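Local structure of cyclic nucleotide-binding domain (CNMP-BD) protein (3MDP) at residues M51-G56 with K103-V108; G57-Y62 with V75-P80. The protein probably binds a cyclic nucleotide through its double-stranded beta-helix domain and may act as a DNA-binding transcription factor. One frame throughout, in Å; residues are numbered along the deposited sequence. Where two conformers were deposited one is given.

In the fold
The two contacts sit in the two antiparallel sheets of the double-stranded beta-helix. Interaction 1 pairs strands 49-55 and 105-111 in one sheet, interaction 2 pairs strands 58-61 and 74-78 in the other; the chain runs directly from Gly56 to Gly57, and interaction 2 is nested in the loop that interaction 1 closes. Their centres are about 11 Å apart, and they touch where Leu53 CD2 meets Val78 O at 3.4 Å and where Val105 CG2 meets Gly57 O at 3.2 Å. A succinate, probably from the crystallisation medium, marks a nearby pocket: the Leu60 side chain lies about 4 Å from it and from the side chain of Arg140, and the Met51 side chain about 6 Å from Gly85; Arg140 and Gly85 are both seen to contact succinate.

Interaction 1 (M51-G56 with K103-V108); sequences MLLLEG and KPVRVV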
HETATM    1  N   MSE A  51     -14.125  -2.840   0.982  0.70  9.49           N
HETATM    2  CA  MSE A  51     -14.770  -4.153   0.978  0.70  9.64           C
HETATM    3  C   MSE A  51     -13.795  -5.287   1.233  0.70  8.81           C
HETATM    4  O   MSE A  51     -12.625  -5.210   0.859  0.70 10.07           O
HETATM    5  CB  MSE A  51     -15.533  -4.372  -0.325  0.70 10.38           C
HETATM    6  CG  MSE A  51     -16.790  -3.560  -0.341  0.70 13.66           C
HETATM    7 SE   MSE A  51     -17.540  -3.519  -2.099  0.53 12.35          SE
HETATM    8  CE  MSE A  51     -19.086  -2.344  -1.771  0.70 10.62           C
ATOM      9  N   LEU A  52     -14.278  -6.297   1.940  1.00 11.27           N
ATOM     10  CA  LEU A  52     -13.576  -7.579   2.138  1.00 12.51           C
ATOM     11  C   LEU A  52     -14.412  -8.610   1.371  1.00 11.28           C
ATOM     12  O   LEU A  52     -15.618  -8.707   1.577  1.00 10.17           O
ATOM     13  CB  LEU A  52     -13.510  -7.979   3.623  1.00 14.14           C
ATOM     14  CG  LEU A  52     -13.087  -9.436   3.895  1.00 17.43           C
ATOM     15  CD1 LEU A  52     -11.593  -9.598   3.658  1.00 16.56           C
ATOM     16  CD2 LEU A  52     -13.493  -9.835   5.328  1.00 15.39           C
ATOM     17  N   LEU A  53     -13.789  -9.305   0.435  1.00 11.02           N
ATOM     18  CA  LEU A  53     -14.483 -10.321  -0.346  1.00 12.00           C
ATOM     19  C   LEU A  53     -14.626 -11.597   0.463  1.00 11.41           C
ATOM     20  O   LEU A  53     -13.647 -12.194   0.882  1.00 12.36           O
ATOM     21  CB  LEU A  53     -13.742 -10.570  -1.652  1.00 13.45           C
ATOM     22  CG  LEU A  53     -14.423 -11.478  -2.669  1.00 15.39           C
ATOM     23  CD1 LEU A  53     -15.837 -10.987  -3.050  1.00 10.43           C
ATOM     24  CD2 LEU A  53     -13.509 -11.638  -3.879  1.00  9.12           C
ATOM     25  N   LEU A  54     -15.863 -11.998   0.698  1.00 11.83           N
ATOM     26  CA  LEU A  54     -16.149 -13.224   1.450  1.00 11.39           C
ATOM     27  C   LEU A  54     -16.357 -14.430   0.557  1.00 12.43           C
ATOM     28  O   LEU A  54     -15.964 -15.545   0.914  1.00 12.17           O
ATOM     29  CB  LEU A  54     -17.375 -13.043   2.318  1.00  9.24           C
ATOM     30  CG  LEU A  54     -17.323 -11.941   3.378  1.00  9.75           C
ATOM     31  CD1 LEU A  54     -18.683 -11.778   4.011  1.00 11.06           C
ATOM     32  CD2 LEU A  54     -16.240 -12.266   4.448  1.00 12.44           C
ATOM     33  N   GLU A  55     -16.984 -14.209  -0.591  1.00 12.83           N
ATOM     34  CA  GLU A  55     -17.352 -15.273  -1.492  1.00 14.08           C
ATOM     35  C   GLU A  55     -17.467 -14.699  -2.895  1.00 13.22           C
ATOM     36  O   GLU A  55     -17.899 -13.556  -3.066  1.00 12.74           O
ATOM     37  CB  GLU A  55     -18.698 -15.881  -1.066  1.00 17.84           C
ATOM     38  CG  GLU A  55     -19.159 -17.039  -1.938  1.00 25.34           C
ATOM     39  CD  GLU A  55     -20.618 -17.376  -1.713  1.00 31.59           C
ATOM     40  OE1 GLU A  55     -21.129 -17.071  -0.610  1.00 28.17           O
ATOM     41  OE2 GLU A  55     -21.249 -17.926  -2.640  1.00 35.31           O
ATOM     42  N   GLY A  56     -17.049 -15.500  -3.880  1.00 11.84           N
ATOM     43  CA  GLY A  56     -17.128 -15.152  -5.284  1.00  9.90           C
ATOM     44  C   GLY A  56     -15.844 -14.592  -5.859  1.00 11.36           C
ATOM     45  O   GLY A  56     -14.733 -15.001  -5.490  1.00 10.40           O
ATOM     46  N   LYS A 103     -18.615 -13.619 -10.337  1.00 15.51           N
ATOM     47  CA  LYS A 103     -19.449 -14.716  -9.862  1.00 16.90           C
ATOM     48  C   LYS A 103     -20.357 -14.097  -8.814  1.00 11.94           C
ATOM     49  O   LYS A 103     -20.211 -12.921  -8.494  1.00 14.87           O
ATOM     50  CB  LYS A 103     -18.651 -15.858  -9.184  1.00 19.85           C
ATOM     51  CG  LYS A 103     -17.195 -15.930  -9.419  1.00 26.40           C
ATOM     52  CD  LYS A 103     -16.654 -17.272  -8.894  1.00 30.21           C
ATOM     53  CE  LYS A 103     -15.135 -17.328  -8.961  1.00 37.11           C
ATOM     54  NZ  LYS A 103     -14.606 -18.736  -8.932  1.00 36.10           N
ATOM     55  N   PRO A 104     -21.274 -14.884  -8.254  1.00 13.05           N
ATOM     56  CA  PRO A 104     -22.086 -14.283  -7.193  1.00 13.80           C
ATOM     57  C   PRO A 104     -21.184 -13.885  -6.024  1.00 11.97           C
ATOM     58  O   PRO A 104     -20.350 -14.673  -5.602  1.00 13.13           O
ATOM     59  CB  PRO A 104     -23.104 -15.382  -6.849  1.00 13.53           C
ATOM     60  CG  PRO A 104     -23.200 -16.240  -8.153  1.00 15.00           C
ATOM     61  CD  PRO A 104     -21.798 -16.189  -8.721  1.00 14.03           C
ATOM     62  N   VAL A 105     -21.315 -12.643  -5.559  1.00 13.82           N
ATOM     63  CA  VAL A 105     -20.371 -12.060  -4.597  1.00 13.21           C
ATOM     64  C   VAL A 105     -21.068 -11.737  -3.265  1.00 12.33           C
ATOM     65  O   VAL A 105     -22.199 -11.243  -3.257  1.00 13.83           O
ATOM     66  CB  VAL A 105     -19.721 -10.806  -5.196  1.00 14.90           C
ATOM     67  CG1 VAL A 105     -19.209  -9.820  -4.107  1.00 13.88           C
ATOM     68  CG2 VAL A 105     -18.592 -11.194  -6.154  1.00 10.89           C
ATOM     69  N   ARG A 106     -20.398 -12.068  -2.160  1.00 13.90           N
ATOM     70  CA  ARG A 106     -20.695 -11.500  -0.831  1.00 14.84           C
ATOM     71  C   ARG A 106     -19.449 -10.796  -0.292  1.00 12.59           C
ATOM     72  O   ARG A 106     -18.314 -11.302  -0.399  1.00 12.04           O
ATOM     73  CB  ARG A 106     -21.106 -12.563   0.184  1.00 16.73           C
ATOM     74  CG  ARG A 106     -22.408 -13.264  -0.116  1.00 24.74           C
ATOM     75  CD  ARG A 106     -22.848 -14.208   1.031  1.00 26.72           C
ATOM     76  NE  ARG A 106     -21.911 -15.327   1.181  1.00 24.46           N
ATOM     77  CZ  ARG A 106     -21.073 -15.521   2.204  1.00 25.80           C
ATOM     78  NH1 ARG A 106     -21.034 -14.707   3.252  1.00 26.72           N
ATOM     79  NH2 ARG A 106     -20.273 -16.576   2.191  1.00 27.15           N
ATOM     80  N   VAL A 107     -19.683  -9.644   0.312  1.00 14.28           N
ATOM     81  CA  VAL A 107     -18.628  -8.827   0.893  1.00 13.29           C
ATOM     82  C   VAL A 107     -19.043  -8.334   2.278  1.00 14.27           C
ATOM     83  O   VAL A 107     -20.227  -8.332   2.622  1.00 16.01           O
ATOM     84  CB  VAL A 107     -18.312  -7.580   0.040  1.00 11.44           C
ATOM     85  CG1 VAL A 107     -17.912  -7.950  -1.385  1.00 10.40           C
ATOM     86  CG2 VAL A 107     -19.539  -6.555   0.007  1.00 14.54           C
ATOM     87  N   VAL A 108     -18.033  -7.987   3.075  1.00 13.72           N
ATOM     88  CA  VAL A 108     -18.172  -7.059   4.149  1.00 12.89           C
ATOM     89  C   VAL A 108     -17.922  -5.665   3.571  1.00 12.88           C
ATOM     90  O   VAL A 108     -16.833  -5.382   3.034  1.00 13.21           O
ATOM     91  CB  VAL A 108     -17.167  -7.290   5.285  1.00 12.57           C
ATOM     92  CG1 VAL A 108     -17.504  -6.299   6.403  1.00 13.00           C
ATOM     93  CG2 VAL A 108     -17.285  -8.749   5.807  1.00 11.96           C
TER
HETATM   94  O   HOH W   1     -20.197 -17.289  -5.715  1.00 17.39           O
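Arg106 reaches Glu55 side-on, NE and NH2 both turned to one carboxylate oxygen. NE meets Glu55 OE1 at 2.6 Å, nearly along the C-O axis, while NH2 bonds the same OE1 from the anti side at 3.0 Å. The oxygen lies at the edge of the guanidinium, close to its plane, but the carboxylate is turned 62° from that plane, which fits a grip on a single oxygen. A bend at chi3 (-66°) in Arg106 swings the guanidinium back to Glu55; NH1 has a second acid partner in Glu31 of strand 29-34, so two carboxylates share the guanidinium.

Leu54 CB lies over one guanidinium face, the two side chains crossing at about a right angle. Leu54 CD1 also packs on Val108 CG2 at 3.8 Å, and Leu52 CD2 runs alongside Val108 CG2. On the face that carries Leu53 and Val107, Leu53 CD1 meets Val105 CG1 at 3.7 Å, crosswise.

In the backbone, Arg106 O accepts from both Leu54 N (2.8 Å) and Glu55 N (3.2 Å), and Arg106 N returns a bond to Glu55 O. Leu52 and Val108 form a hydrogen-bonded pair, Leu52 N to Val108 O and Val108 N to Leu52 O, both 2.9 Å. The one-residue shift between these pairs, with Leu54 and Glu55 both facing Arg106, is a classic beta bulge in an antiparallel sheet of the cyclic nucleotide-binding beta-helix.

Interaction 2 (G57-Y62 with V75-P80); sequences GVELFY and VCSVVP
A classic beta bulge lies in this antiparallel pairing, beside a pocket marked by a succinate in the crystal; at the bulge Val75 and Cys76 both face Leu60. Leu60 O takes two donors, Val75 N at 2.7 Å and the longer Cys76 N at 3.3 Å, and Leu60 N answers with a nearly straight bond to Cys76 O (172° at the hydrogen). Farther along, Val58 and Val78 form a hydrogen-bonded pair, Val78 N reaching Val58 O at 2.7 Å.

Val58, Leu60, Cys76 and Val78 share one face. Val58 and Val78 stand next to each other, CB to CB, and Leu60 leans obliquely against Val78, its CG 4.0 Å from Val78 CG2, with CD1 against the sulfur of Cys76. With CG anti to the carbonyl carbon (chi1 -59°), Leu60 turns toward Cys76 and Val78; Arg140, a residue seen to contact succinate, packs on the same side chain. Within this chain, strand 74-78 is outermost in this four-stranded sheet of the double-stranded beta-helix, the cupin-type barrel of cyclic nucleotide-binding domains; strand 98-101 flanks 58-61 on its other side.

On the other face Glu59 and Ser77 form a non-hydrogen-bonded pair whose side chains are joined by a water, which donates to Glu59 OE2 and lies 2.6 Å from Ser77 OG. At the bulged end Val75 CG2 sits over one face of the Tyr62 ring, 3.6 Å from the centroid and displaced toward the rim, a CH-pi contact with the two side chains at about a right angle. Leu141 of the second subunit packs on Val75 and Cys76, and His142 of that subunit packs on Tyr62.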
ATOM      1  N   GLY A  57     -15.992 -13.658  -6.789  1.00 12.39           N
ATOM      2  CA  GLY A  57     -14.851 -13.182  -7.545  1.00 11.71           C
ATOM      3  C   GLY A  57     -15.123 -11.756  -7.971  1.00 11.30           C
ATOM      4  O   GLY A  57     -16.245 -11.417  -8.339  1.00 11.64           O
ATOM      5  N   VAL A  58     -14.074 -10.944  -7.955  0.50  9.74           N
ATOM      6  CA  VAL A  58     -14.151  -9.559  -8.383  0.50  9.32           C
ATOM      7  C   VAL A  58     -13.024  -9.238  -9.348  0.50 10.49           C
ATOM      8  O   VAL A  58     -11.878  -9.681  -9.172  0.50 10.20           O
ATOM      9  CB  VAL A  58     -14.133  -8.594  -7.185  0.50  8.21           C
ATOM     10  CG1 VAL A  58     -13.742  -7.160  -7.620  0.50  6.56           C
ATOM     11  CG2 VAL A  58     -15.495  -8.602  -6.479  0.50  8.47           C
ATOM     12  N   GLU A  59     -13.366  -8.497 -10.394  0.50 12.06           N
ATOM     13  CA  GLU A  59     -12.367  -7.954 -11.302  0.50 12.65           C
ATOM     14  C   GLU A  59     -12.246  -6.445 -11.117  0.50 12.78           C
ATOM     15  O   GLU A  59     -13.253  -5.723 -11.066  0.50 10.57           O
ATOM     16  CB  GLU A  59     -12.721  -8.289 -12.748  0.50 13.86           C
ATOM     17  CG  GLU A  59     -12.252  -9.678 -13.159  0.50 15.58           C
ATOM     18  CD  GLU A  59     -12.392  -9.944 -14.642  0.50 17.69           C
ATOM     19  OE1 GLU A  59     -12.766  -9.006 -15.386  0.50 22.43           O
ATOM     20  OE2 GLU A  59     -12.126 -11.089 -15.058  0.50 11.95           O
ATOM     21  N   LEU A  60     -11.011  -5.964 -10.991  1.00 13.78           N
ATOM     22  CA  LEU A  60     -10.782  -4.542 -10.976  1.00 14.08           C
ATOM     23  C   LEU A  60     -10.370  -4.218 -12.387  1.00 14.64           C
ATOM     24  O   LEU A  60      -9.495  -4.886 -12.954  1.00 11.43           O
ATOM     25  CB  LEU A  60      -9.679  -4.208  -9.978  1.00 14.66           C
ATOM     26  CG  LEU A  60      -9.970  -4.653  -8.550  1.00 17.58           C
ATOM     27  CD1 LEU A  60      -8.853  -4.181  -7.649  1.00 17.41           C
ATOM     28  CD2 LEU A  60     -11.389  -4.130  -8.070  1.00 11.78           C
ATOM     29  N   PHE A  61     -10.993  -3.195 -12.961  1.00 15.57           N
ATOM     30  CA  PHE A  61     -10.796  -2.884 -14.368  1.00 16.90           C
ATOM     31  C   PHE A  61     -10.969  -1.403 -14.686  1.00 19.07           C
ATOM     32  O   PHE A  61     -11.468  -0.630 -13.871  1.00 15.13           O
ATOM     33  CB  PHE A  61     -11.797  -3.700 -15.191  1.00 16.95           C
ATOM     34  CG  PHE A  61     -13.228  -3.275 -14.995  1.00 18.57           C
ATOM     35  CD1 PHE A  61     -13.945  -3.685 -13.871  1.00 17.24           C
ATOM     36  CD2 PHE A  61     -13.856  -2.453 -15.916  1.00 18.43           C
ATOM     37  CE1 PHE A  61     -15.266  -3.275 -13.680  1.00 16.94           C
ATOM     38  CE2 PHE A  61     -15.178  -2.050 -15.731  1.00 18.97           C
ATOM     39  CZ  PHE A  61     -15.877  -2.459 -14.625  1.00 16.64           C
ATOM     40  N   TYR A  62     -10.544  -1.035 -15.890  1.00 25.67           N
ATOM     41  CA  TYR A  62     -10.882   0.260 -16.514  1.00 30.82           C
ATOM     42  C   TYR A  62     -11.985   0.105 -17.572  1.00 34.17           C
ATOM     43  O   TYR A  62     -11.941  -0.827 -18.392  1.00 32.78           O
ATOM     44  CB  TYR A  62      -9.671   0.860 -17.205  1.00 30.05           C
ATOM     45  CG  TYR A  62      -8.426   0.930 -16.351  1.00 32.95           C
ATOM     46  CD1 TYR A  62      -8.482   1.357 -15.031  1.00 30.58           C
ATOM     47  CD2 TYR A  62      -7.184   0.610 -16.888  1.00 36.75           C
ATOM     48  CE1 TYR A  62      -7.342   1.434 -14.261  1.00 31.48           C
ATOM     49  CE2 TYR A  62      -6.027   0.692 -16.127  1.00 38.11           C
ATOM     50  CZ  TYR A  62      -6.114   1.105 -14.819  1.00 36.94           C
ATOM     51  OH  TYR A  62      -4.969   1.191 -14.076  1.00 38.57           O
ATOM     52  N   VAL A  75      -7.299  -4.956 -14.450  1.00 33.27           N
ATOM     53  CA  VAL A  75      -6.171  -4.516 -13.622  1.00 32.07           C
ATOM     54  C   VAL A  75      -5.725  -5.651 -12.690  1.00 29.65           C
ATOM     55  O   VAL A  75      -4.533  -5.868 -12.478  1.00 28.47           O
ATOM     56  CB  VAL A  75      -6.585  -3.267 -12.758  1.00 32.02           C
ATOM     57  CG1 VAL A  75      -5.595  -3.001 -11.598  1.00 33.84           C
ATOM     58  CG2 VAL A  75      -6.754  -2.026 -13.655  1.00 35.46           C
ATOM     59  N   CYS A  76      -6.694  -6.380 -12.141  1.00 24.78           N
ATOM     60  CA  CYS A  76      -6.447  -7.223 -11.007  1.00 24.96           C
ATOM     61  C   CYS A  76      -7.705  -8.110 -10.746  1.00 21.27           C
ATOM     62  O   CYS A  76      -8.841  -7.702 -11.004  1.00 19.03           O
ATOM     63  CB  CYS A  76      -6.116  -6.255  -9.842  1.00 26.05           C
ATOM     64  SG  CYS A  76      -5.938  -6.928  -8.295  1.00 39.35           S
ATOM     65  N   SER A  77      -7.488  -9.352 -10.329  1.00 17.76           N
ATOM     66  CA  SER A  77      -8.578 -10.225  -9.898  1.00 19.44           C
ATOM     67  C   SER A  77      -8.498 -10.452  -8.397  1.00 19.34           C
ATOM     68  O   SER A  77      -7.411 -10.732  -7.869  1.00 19.50           O
ATOM     69  CB  SER A  77      -8.518 -11.568 -10.632  1.00 21.88           C
ATOM     70  OG  SER A  77      -9.071 -11.424 -11.929  1.00 22.03           O
ATOM     71  N   VAL A  78      -9.643 -10.346  -7.724  1.00 13.86           N
ATOM     72  CA  VAL A  78      -9.722 -10.496  -6.271  1.00 14.88           C
ATOM     73  C   VAL A  78     -10.422 -11.814  -5.930  1.00 14.44           C
ATOM     74  O   VAL A  78     -11.449 -12.166  -6.549  1.00 13.82           O
ATOM     75  CB  VAL A  78     -10.463  -9.267  -5.634  1.00 13.74           C
ATOM     76  CG1 VAL A  78     -10.422  -9.295  -4.119  1.00 14.50           C
ATOM     77  CG2 VAL A  78      -9.870  -7.913  -6.187  1.00 15.94           C
ATOM     78  N   VAL A  79      -9.861 -12.544  -4.963  1.00 14.25           N
ATOM     79  CA  VAL A  79     -10.436 -13.803  -4.463  1.00 15.00           C
ATOM     80  C   VAL A  79     -10.819 -13.647  -2.978  1.00 13.49           C
ATOM     81  O   VAL A  79     -10.376 -12.697  -2.294  1.00 12.15           O
ATOM     82  CB  VAL A  79      -9.451 -15.028  -4.636  1.00 16.56           C
ATOM     83  CG1 VAL A  79      -9.108 -15.250  -6.129  1.00 20.76           C
ATOM     84  CG2 VAL A  79      -8.181 -14.863  -3.773  1.00 15.65           C
ATOM     85  N   PRO A  80     -11.661 -14.551  -2.469  1.00 14.94           N
ATOM     86  CA  PRO A  80     -12.094 -14.404  -1.080  1.00 13.81           C
ATOM     87  C   PRO A  80     -10.961 -14.260  -0.088  1.00 12.76           C
ATOM     88  O   PRO A  80      -9.915 -14.905  -0.231  1.00 13.84           O
ATOM     89  CB  PRO A  80     -12.877 -15.693  -0.831  1.00 15.08           C
ATOM     90  CG  PRO A  80     -13.496 -15.963  -2.164  1.00 15.18           C
ATOM     91  CD  PRO A  80     -12.386 -15.652  -3.136  1.00 15.34           C
TER
HETATM   92  O   HOH W   2     -11.218 -12.491 -12.978  1.00 21.87           O